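Local coordinates for cyclohexadienyl dehydratase (Synthetic construct, PDB 5JOS), which probably catalyses the dehydration of prephenate and L-arogenate in phenylalanine biosynthesis, on a fold shared with periplasmic solute-binding proteins, at residues E165-V170 with L186-K191; F109-L114 with G141-K146. One frame throughout, in Å; residues are numbered along the deposited sequence.

Contact 1. Residues E165-V170 with L186-K191; sequences EIFQEV and LYYAKK. With NA (sodium ion), chain B.
Phe167 and Tyr188 lay their rings against each other between two short helices, a compact example of how one aromatic pair can join neighbouring segments that share no hydrogen bond. The planes are inclined by 14° and the centroids lie 4.5 Å apart, the geometry of an offset stack. Followed outward from the backbone, Phe167 begins its contact at once: CB sits over the face of the Tyr188 ring, 4.1 Å from its centroid, in a CH-pi contact. CG comes next, 3.8 Å from Tyr188 CD1. The closest approach belongs to CD2, which lies over the rim of the tyrosine ring, 3.5 Å from Tyr188 CE1. CE2 still lies over the same side of the ring, nearest to Tyr188 CE1. A chi1 of 69° sets CG of Phe167 between the backbone N and the carbonyl carbon and swings the ring over the Tyr188 face; the two side chains cross at about a right angle. Gln168 CB lies over the rim of the opposite face of the phenylalanine ring. Leu114 of strand 111-116 touches both aromatic residues. One residue after Tyr188, the carbonyl oxygen of Ala189 binds a sodium ion at 2.3 Å; two waters and the carbonyl oxygens of His192 and Leu195 are its other ligands. The arrangement is that of two helices on one face of the mixed sheet in a solute-binding-protein lobe, bridged by stacked aromatics near the surface beside a metal-binding helix end.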
loop_
_atom_site.group_PDB
_atom_site.type_symbol
_atom_site.label_atom_id
_atom_site.label_comp_id
_atom_site.label_asym_id
_atom_site.label_seq_id
_atom_site.Cartn_x
_atom_site.Cartn_y
_atom_site.Cartn_z
ATOM N N GLU A 165 0.233 -3.129 -25.341
ATOM C CA GLU A 165 -0.804 -3.023 -24.313
ATOM C C GLU A 165 -1.385 -4.355 -23.916
ATOM O O GLU A 165 -2.475 -4.739 -24.339
ATOM C CB GLU A 165 -1.925 -2.081 -24.812
ATOM C CG GLU A 165 -1.397 -0.719 -25.143
ATOM C CD GLU A 165 -2.513 0.279 -25.440
ATOM O OE1 GLU A 165 -3.411 -0.059 -26.229
ATOM O OE2 GLU A 165 -2.514 1.348 -24.787
ATOM N N ILE A 166 -0.709 -5.024 -22.993
ATOM C CA ILE A 166 -1.114 -6.355 -22.604
ATOM C C ILE A 166 -2.430 -6.343 -21.930
ATOM O O ILE A 166 -3.181 -7.296 -22.068
ATOM C CB ILE A 166 -0.028 -6.973 -21.716
ATOM C CG1 ILE A 166 1.309 -7.011 -22.476
ATOM C CG2 ILE A 166 -0.372 -8.389 -21.362
ATOM C CD1 ILE A 166 2.514 -7.310 -21.578
ATOM N N PHE A 167 -2.741 -5.249 -21.210
ATOM C CA PHE A 167 -4.007 -5.196 -20.493
ATOM C C PHE A 167 -5.203 -5.349 -21.441
ATOM O O PHE A 167 -6.244 -5.887 -21.096
ATOM C CB PHE A 167 -4.120 -3.913 -19.656
ATOM C CG PHE A 167 -4.265 -2.677 -20.445
ATOM C CD1 PHE A 167 -5.496 -2.208 -20.752
ATOM C CD2 PHE A 167 -3.164 -1.988 -20.889
ATOM C CE1 PHE A 167 -5.689 -1.044 -21.522
ATOM C CE2 PHE A 167 -3.314 -0.847 -21.636
ATOM C CZ PHE A 167 -4.572 -0.357 -21.968
ATOM N N GLN A 168 -5.032 -4.810 -22.641
ATOM C CA GLN A 168 -6.052 -4.841 -23.653
ATOM C C GLN A 168 -6.215 -6.218 -24.275
ATOM O O GLN A 168 -7.314 -6.570 -24.725
ATOM C CB GLN A 168 -5.691 -3.816 -24.728
ATOM C CG GLN A 168 -6.781 -3.609 -25.697
ATOM C CD GLN A 168 -8.112 -3.293 -25.014
ATOM O OE1 GLN A 168 -8.197 -2.353 -24.196
ATOM N NE2 GLN A 168 -9.158 -4.090 -25.342
ATOM N N GLU A 169 -5.144 -7.020 -24.279
ATOM C CA GLU A 169 -5.286 -8.433 -24.639
ATOM C C GLU A 169 -6.202 -9.150 -23.667
ATOM O O GLU A 169 -6.920 -10.037 -24.068
ATOM C CB GLU A 169 -3.948 -9.152 -24.598
ATOM C CG GLU A 169 -2.926 -8.601 -25.582
ATOM C CD GLU A 169 -3.416 -8.666 -26.983
ATOM O OE1 GLU A 169 -3.725 -9.761 -27.434
ATOM O OE2 GLU A 169 -3.545 -7.611 -27.627
ATOM N N VAL A 170 -6.095 -8.852 -22.364
ATOM C CA VAL A 170 -6.995 -9.448 -21.390
ATOM C C VAL A 170 -8.445 -9.031 -21.669
ATOM O O VAL A 170 -9.313 -9.858 -21.750
ATOM C CB VAL A 170 -6.582 -9.121 -19.935
ATOM C CG1 VAL A 170 -7.605 -9.612 -18.942
ATOM C CG2 VAL A 170 -5.253 -9.809 -19.628
ATOM N N LEU A 186 -3.837 -2.118 -10.501
ATOM C CA LEU A 186 -4.883 -1.337 -9.931
ATOM C C LEU A 186 -5.298 -0.187 -10.862
ATOM O O LEU A 186 -6.465 0.218 -10.913
ATOM C CB LEU A 186 -4.478 -0.733 -8.603
ATOM C CG LEU A 186 -4.259 -1.759 -7.476
ATOM C CD1 LEU A 186 -3.733 -1.003 -6.262
ATOM C CD2 LEU A 186 -5.540 -2.429 -7.099
ATOM N N TYR A 187 -4.331 0.361 -11.550
ATOM C CA TYR A 187 -4.551 1.456 -12.415
ATOM C C TYR A 187 -5.282 1.042 -13.724
ATOM O O TYR A 187 -6.212 1.723 -14.137
ATOM C CB TYR A 187 -3.221 2.040 -12.742
ATOM C CG TYR A 187 -3.253 3.175 -13.709
ATOM C CD1 TYR A 187 -3.421 4.504 -13.308
ATOM C CD2 TYR A 187 -3.087 2.883 -15.061
ATOM C CE1 TYR A 187 -3.435 5.542 -14.289
ATOM C CE2 TYR A 187 -3.097 3.871 -16.018
ATOM C CZ TYR A 187 -3.268 5.176 -15.653
ATOM O OH TYR A 187 -3.245 6.018 -16.728
ATOM N N TYR A 188 -4.850 -0.008 -14.353
ATOM C CA TYR A 188 -5.599 -0.554 -15.462
ATOM C C TYR A 188 -7.006 -0.984 -15.122
ATOM O O TYR A 188 -7.921 -0.693 -15.893
ATOM C CB TYR A 188 -4.918 -1.706 -16.124
ATOM C CG TYR A 188 -3.568 -1.355 -16.712
ATOM C CD1 TYR A 188 -3.411 -0.325 -17.628
ATOM C CD2 TYR A 188 -2.439 -2.184 -16.419
ATOM C CE1 TYR A 188 -2.128 -0.035 -18.172
ATOM C CE2 TYR A 188 -1.186 -1.936 -16.958
ATOM C CZ TYR A 188 -1.034 -0.866 -17.827
ATOM O OH TYR A 188 0.233 -0.667 -18.274
ATOM N N ALA A 189 -7.221 -1.607 -13.964
ATOM C CA ALA A 189 -8.571 -1.911 -13.577
ATOM C C ALA A 189 -9.362 -0.703 -13.268
ATOM O O ALA A 189 -10.578 -0.652 -13.505
ATOM C CB ALA A 189 -8.575 -2.871 -12.408
ATOM N N LYS A 190 -8.785 0.307 -12.666
ATOM C CA LYS A 190 -9.677 1.407 -12.436
ATOM C C LYS A 190 -10.126 2.112 -13.704
ATOM O O LYS A 190 -11.223 2.598 -13.742
ATOM C CB LYS A 190 -9.201 2.375 -11.396
ATOM C CG LYS A 190 -8.088 3.301 -11.686
ATOM C CD LYS A 190 -7.948 4.243 -10.478
ATOM C CE LYS A 190 -6.695 5.102 -10.622
ATOM N NZ LYS A 190 -6.973 6.378 -9.883
ATOM N N LYS A 191 -9.310 2.051 -14.739
ATOM C CA LYS A 191 -9.500 2.884 -15.930
ATOM C C LYS A 191 -10.070 2.098 -17.092
ATOM O O LYS A 191 -10.154 2.623 -18.194
ATOM C CB LYS A 191 -8.131 3.536 -16.327
ATOM C CG LYS A 191 -7.819 4.675 -15.343
ATOM C CD LYS A 191 -6.829 5.702 -15.937
ATOM C CE LYS A 191 -7.101 7.073 -15.347
ATOM N NZ LYS A 191 -5.966 7.984 -15.673
HETATM NA NA NA B . -12.522 -1.740 -14.020
HETATM O O HOH W 1 -12.677 -1.699 -11.694
HETATM O O HOH W 2 -14.684 -2.793 -13.978
#

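Contact 2. Residues F109-L114 with G141-K146; sequences FGKTPL and GGTNEK
Lys111 reaches from its strand to the first turn of helix 143-151 and places its ammonium group between two side-chain oxygens, illustrating how a buried lysine can be satisfied by several acceptors at once. NZ donates to Asn144 OD1 at 2.7 Å and to Thr143 OG1 at 2.8 Å, and a salt bridge to Asp181 OD1 gives it a third partner. The bond to the amide approaches from above the carbonyl plane, 49° out of it, with a C=O...N angle of 130°, so NZ does not sit on a lone pair of OD1. The lysine chain bends at chi2 (-58°) and then runs extended to its tip, which brings CE as well as NZ alongside the two acceptors: CE is 3.3 Å from Asn144 OD1. Thr143 crosses the lysine at about a right angle, offering OG1, and this hydroxyl also makes a hydrogen bond with a bound citrate, probably from the crystallisation liquor. The other end of the Asn144 amide is held too, since ND2 is hydrogen-bonded to Asn139 OD1; with both ends engaged, the amide is restrained against turning about its CB-CG bond. At the start of the helix, Gly141 N donates to Glu145 OE1 at 2.8 Å, while Glu145 OE2 forms a salt bridge with Arg149. Gly142 occupies the N-cap position, and its carbonyl oxygen accepts the backbone bond from Lys146 N. Chemically, the cluster is an ammonium group paired with one carboxylate and hydrogen-bonded by two neutral oxygens; the three acceptors fix where NZ points and tie the strand to the helix start by directed bonds, and the citrate on Thr143 OG1 is consistent with a place for an anionic ligand.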
loop_
_atom_site.group_PDB
_atom_site.type_symbol
_atom_site.label_atom_id
_atom_site.label_comp_id
_atom_site.label_asym_id
_atom_site.label_seq_id
_atom_site.Cartn_x
_atom_site.Cartn_y
_atom_site.Cartn_z
ATOM N N PHE A 109 1.587 -5.807 -1.074
ATOM C CA PHE A 109 1.589 -5.697 -2.491
ATOM C C PHE A 109 2.741 -6.420 -3.137
ATOM O O PHE A 109 3.628 -6.873 -2.449
ATOM C CB PHE A 109 1.569 -4.203 -2.872
ATOM C CG PHE A 109 2.841 -3.442 -2.629
ATOM C CD1 PHE A 109 3.085 -2.848 -1.403
ATOM C CD2 PHE A 109 3.717 -3.238 -3.620
ATOM C CE1 PHE A 109 4.245 -2.140 -1.191
ATOM C CE2 PHE A 109 4.883 -2.522 -3.433
ATOM C CZ PHE A 109 5.139 -1.955 -2.211
ATOM N N GLY A 110 2.705 -6.565 -4.473
ATOM C CA GLY A 110 3.852 -7.004 -5.237
ATOM C C GLY A 110 3.444 -7.221 -6.653
ATOM O O GLY A 110 3.460 -6.292 -7.420
ATOM N N LYS A 111 3.080 -8.454 -6.978
ATOM C CA LYS A 111 2.391 -8.782 -8.188
ATOM C C LYS A 111 0.914 -8.987 -7.905
ATOM O O LYS A 111 0.565 -9.532 -6.888
ATOM C CB LYS A 111 2.963 -10.066 -8.762
ATOM C CG LYS A 111 4.481 -10.063 -9.028
ATOM C CD LYS A 111 4.911 -8.967 -9.960
ATOM C CE LYS A 111 6.396 -9.004 -10.334
ATOM N NZ LYS A 111 6.632 -7.704 -11.118
ATOM N N THR A 112 0.090 -8.584 -8.868
ATOM C CA THR A 112 -1.347 -8.666 -8.750
ATOM C C THR A 112 -1.856 -9.128 -10.153
ATOM O O THR A 112 -1.495 -8.536 -11.195
ATOM C CB THR A 112 -1.953 -7.284 -8.416
ATOM O OG1 THR A 112 -1.537 -6.882 -7.100
ATOM C CG2 THR A 112 -3.481 -7.301 -8.354
ATOM N N PRO A 113 -2.630 -10.208 -10.193
ATOM C CA PRO A 113 -3.296 -10.478 -11.472
ATOM C C PRO A 113 -4.340 -9.442 -11.874
ATOM O O PRO A 113 -5.202 -8.953 -11.079
ATOM C CB PRO A 113 -3.995 -11.792 -11.230
ATOM C CG PRO A 113 -4.298 -11.795 -9.766
ATOM C CD PRO A 113 -3.271 -10.949 -9.085
ATOM N N LEU A 114 -4.347 -9.215 -13.141
ATOM C CA LEU A 114 -5.381 -8.396 -13.753
ATOM C C LEU A 114 -6.180 -9.218 -14.728
ATOM O O LEU A 114 -5.605 -9.888 -15.601
ATOM C CB LEU A 114 -4.644 -7.326 -14.495
ATOM C CG LEU A 114 -5.460 -6.357 -15.358
ATOM C CD1 LEU A 114 -6.121 -5.401 -14.438
ATOM C CD2 LEU A 114 -4.503 -5.630 -16.313
ATOM N N GLY A 141 11.347 -10.642 -19.729
ATOM C CA GLY A 141 12.698 -10.361 -19.288
ATOM C C GLY A 141 12.789 -9.927 -17.854
ATOM O O GLY A 141 13.859 -9.741 -17.408
ATOM N N GLY A 142 11.694 -9.724 -17.140
ATOM C CA GLY A 142 11.821 -9.219 -15.728
ATOM C C GLY A 142 11.020 -10.090 -14.756
ATOM O O GLY A 142 10.767 -11.287 -14.984
ATOM N N THR A 143 10.565 -9.459 -13.682
ATOM C CA THR A 143 9.891 -10.148 -12.611
ATOM C C THR A 143 8.505 -10.703 -12.983
ATOM O O THR A 143 8.076 -11.705 -12.386
ATOM C CB THR A 143 9.862 -9.214 -11.342
ATOM O OG1 THR A 143 9.361 -7.920 -11.686
ATOM C CG2 THR A 143 11.210 -8.987 -10.898
ATOM N N ASN A 144 7.767 -10.079 -13.922
ATOM C CA ASN A 144 6.500 -10.629 -14.304
ATOM C C ASN A 144 6.696 -11.967 -14.968
ATOM O O ASN A 144 6.028 -12.935 -14.608
ATOM C CB ASN A 144 5.727 -9.676 -15.211
ATOM C CG ASN A 144 5.416 -8.385 -14.532
ATOM O OD1 ASN A 144 5.112 -8.363 -13.308
ATOM N ND2 ASN A 144 5.467 -7.284 -15.294
ATOM N N GLU A 145 7.632 -12.035 -15.932
ATOM C CA GLU A 145 7.854 -13.259 -16.592
ATOM C C GLU A 145 8.374 -14.343 -15.599
ATOM O O GLU A 145 7.881 -15.495 -15.530
ATOM C CB GLU A 145 8.838 -13.051 -17.763
ATOM C CG GLU A 145 9.193 -14.447 -18.349
ATOM C CD GLU A 145 9.990 -14.426 -19.650
ATOM O OE1 GLU A 145 10.657 -13.394 -19.971
ATOM O OE2 GLU A 145 9.907 -15.498 -20.310
ATOM N N LYS A 146 9.349 -13.963 -14.814
ATOM C CA LYS A 146 9.899 -14.881 -13.816
ATOM C C LYS A 146 8.840 -15.359 -12.779
ATOM O O LYS A 146 8.793 -16.512 -12.398
ATOM C CB LYS A 146 11.076 -14.141 -13.179
ATOM C CG LYS A 146 11.748 -14.777 -11.994
ATOM C CD LYS A 146 12.317 -13.647 -11.111
ATOM C CE LYS A 146 13.697 -13.935 -10.561
ATOM N NZ LYS A 146 13.811 -15.310 -10.021
#

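Both segments of contact 2 precede those of contact 1 along the chain, and the centres of the two contacts are 14 Å apart. Strand 111-116, which supplies the lysine side of contact 2, lies inside the five-stranded mixed sheet between strands 177-181 and 195-197. Its Leu114 provides the physical connection: CD2 lies 3.8 Å from CB of Phe167 and 4.0 Å from CB of Tyr188. One strand thus serves a polar contact near its start and an apolar one further along. Contact 2 ties helix 143-151 to strand 111-116, contact 1 pairs helices 166-171 and 182-190, and Leu114 brings that pair onto the same strand, linking parts of a single lobe of the binding-protein fold.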